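Local coordinates for cutm, flavoprotein of carbon monoxide dehydrogenase (Hydrogenophaga pseudoflava, PDB 1FFV) that binds FAD and, as the flavoprotein subunit of carbon monoxide dehydrogenase, probably passes on electrons released by the oxidation of carbon monoxide, at residues S84-V87 with Q88-P92. Residues are numbered along the deposited sequence; the frame is centred on the assembly and turned at random.
Unlike the reference sequence in segment 88-92: Ala89 (reference Gln).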
ATOM      1  N   SER C  84      32.257   1.761  39.795  1.00 31.25           N
ATOM      2  CA  SER C  84      33.644   1.470  40.170  1.00 31.83           C
ATOM      3  C   SER C  84      33.845   1.176  41.660  1.00 32.67           C
ATOM      4  O   SER C  84      33.572   2.027  42.507  1.00 32.69           O
ATOM      5  CB  SER C  84      34.551   2.628  39.772  1.00 31.27           C
ATOM      6  OG  SER C  84      35.795   2.551  40.438  1.00 30.15           O
ATOM      7  N   PRO C  85      34.300  -0.047  42.002  1.00 33.50           N
ATOM      8  CA  PRO C  85      34.516  -0.367  43.417  1.00 33.88           C
ATOM      9  C   PRO C  85      35.613   0.502  44.029  1.00 34.05           C
ATOM     10  O   PRO C  85      35.594   0.773  45.228  1.00 34.20           O
ATOM     11  CB  PRO C  85      34.868  -1.860  43.394  1.00 34.15           C
ATOM     12  CG  PRO C  85      35.363  -2.098  41.994  1.00 34.73           C
ATOM     13  CD  PRO C  85      34.438  -1.250  41.165  1.00 33.82           C
ATOM     14  N   ILE C  86      36.544   0.978  43.206  1.00 34.21           N
ATOM     15  CA  ILE C  86      37.600   1.854  43.709  1.00 34.31           C
ATOM     16  C   ILE C  86      36.992   3.218  44.048  1.00 34.41           C
ATOM     17  O   ILE C  86      37.160   3.717  45.158  1.00 34.58           O
ATOM     18  CB  ILE C  86      38.756   2.040  42.692  1.00 34.19           C
ATOM     19  CG1 ILE C  86      39.564   0.748  42.555  1.00 34.06           C
ATOM     20  CG2 ILE C  86      39.687   3.159  43.146  1.00 34.65           C
ATOM     21  CD1 ILE C  86      40.675   0.838  41.528  1.00 33.54           C
ATOM     22  N   VAL C  87      36.262   3.808  43.104  1.00 34.50           N
ATOM     23  CA  VAL C  87      35.635   5.105  43.341  1.00 34.43           C
ATOM     24  C   VAL C  87      34.649   5.020  44.508  1.00 34.55           C
ATOM     25  O   VAL C  87      34.546   5.950  45.294  1.00 34.73           O
ATOM     26  CB  VAL C  87      34.919   5.658  42.075  1.00 34.10           C
ATOM     27  CG1 VAL C  87      34.272   6.995  42.380  1.00 33.73           C
ATOM     28  CG2 VAL C  87      35.905   5.827  40.936  1.00 33.89           C
ATOM     29  N   GLN C  88      33.963   3.890  44.649  1.00 35.01           N
ATOM     30  CA  GLN C  88      33.000   3.707  45.739  1.00 35.82           C
ATOM     31  C   GLN C  88      33.628   3.668  47.132  1.00 35.97           C
ATOM     32  O   GLN C  88      33.065   4.191  48.093  1.00 36.07           O
ATOM     33  CB  GLN C  88      32.193   2.429  45.533  1.00 36.05           C
ATOM     34  CG  GLN C  88      31.138   2.518  44.452  1.00 36.85           C
ATOM     35  CD  GLN C  88      30.370   1.217  44.288  1.00 37.58           C
ATOM     36  OE1 GLN C  88      29.758   0.996  43.243  1.00 38.34           O
ATOM     37  NE2 GLN C  88      30.398   0.357  45.308  1.00 37.50           N
ATOM     38  N   ALA C  89      34.791   3.036  47.235  1.00 36.35           N
ATOM     39  CA  ALA C  89      35.477   2.907  48.513  1.00 36.72           C
ATOM     40  C   ALA C  89      36.382   4.082  48.864  1.00 36.82           C
ATOM     41  O   ALA C  89      36.447   4.488  50.026  1.00 37.27           O
ATOM     42  CB  ALA C  89      36.275   1.605  48.545  1.00 36.24           C
ATOM     43  N   ARG C  90      37.052   4.638  47.858  1.00 37.04           N
ATOM     44  CA  ARG C  90      37.998   5.738  48.047  1.00 36.87           C
ATOM     45  C   ARG C  90      37.460   7.151  47.840  1.00 36.41           C
ATOM     46  O   ARG C  90      37.997   8.104  48.402  1.00 36.29           O
ATOM     47  CB  ARG C  90      39.210   5.523  47.137  1.00 37.71           C
ATOM     48  CG  ARG C  90      39.915   4.181  47.329  1.00 39.37           C
ATOM     49  CD  ARG C  90      40.774   4.179  48.588  1.00 41.23           C
ATOM     50  NE  ARG C  90      40.422   3.111  49.519  1.00 42.67           N
ATOM     51  CZ  ARG C  90      40.887   1.867  49.444  1.00 43.51           C
ATOM     52  NH1 ARG C  90      41.727   1.522  48.473  1.00 44.43           N
ATOM     53  NH2 ARG C  90      40.544   0.976  50.367  1.00 44.07           N
ATOM     54  N   LEU C  91      36.438   7.296  46.999  1.00 36.12           N
ATOM     55  CA  LEU C  91      35.844   8.605  46.713  1.00 35.49           C
ATOM     56  C   LEU C  91      34.331   8.461  46.621  1.00 35.17           C
ATOM     57  O   LEU C  91      33.735   8.748  45.579  1.00 35.38           O
ATOM     58  CB  LEU C  91      36.368   9.143  45.375  1.00 35.34           C
ATOM     59  CG  LEU C  91      37.875   9.105  45.111  1.00 35.58           C
ATOM     60  CD1 LEU C  91      38.167   9.523  43.678  1.00 34.88           C
ATOM     61  CD2 LEU C  91      38.602   9.998  46.107  1.00 35.63           C
ATOM     62  N   PRO C  92      33.684   8.011  47.709  1.00 34.86           N
ATOM     63  CA  PRO C  92      32.225   7.831  47.719  1.00 34.38           C
ATOM     64  C   PRO C  92      31.415   9.006  47.180  1.00 33.87           C
ATOM     65  O   PRO C  92      30.337   8.807  46.613  1.00 33.99           O
ATOM     66  CB  PRO C  92      31.921   7.542  49.193  1.00 34.43           C
ATOM     67  CG  PRO C  92      33.100   8.137  49.928  1.00 34.69           C
ATOM     68  CD  PRO C  92      34.247   7.766  49.047  1.00 34.47           C
TER
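Ser84 and Gln88 are joined by the first backbone bond of a short helix, Gln88 N giving its hydrogen to Ser84 O at 2.9 Å. The same serine is the N-cap: its OG accepts from Val87 N at 3.0 Å in an almost straight bond (176°), a chi1 of 164° turning the hydroxyl away from Ser84 N and toward the amide it caps. One residue thus meets two amides of the first turn, one through its carbonyl and one through its side chain. Arg90 N continues the i to i+4 pattern, bonding to Ile86 O at 2.9 Å. Ala89 N, which reaches Pro85 O at 3.1 Å, also makes a weak bond to Ile86 O. At the C-terminal end Leu91 leaves helical geometry and occupies the N-cap position of the next helix, 92-97.

Apolar contact between the turns is modest. Val87 CG1 lies 4.2 Å from Leu91 CB, and Ile86 CG2 comes within 4.3 Å of Arg90 CG, an aliphatic part of that chain.

Helix 85-90, within the FAD-binding domain of the molybdopterin dehydrogenase family, is followed directly by helix 92-97 and packs against two strands. Ser84, Ile86 and Val87 rest on Ile63 of strand 63-66, where Arg90 forms a salt bridge with Glu65; Leu91 packs on Val70 of strand 69-73, while Val87 also touches Leu94 and Ala95 of helix 92-97.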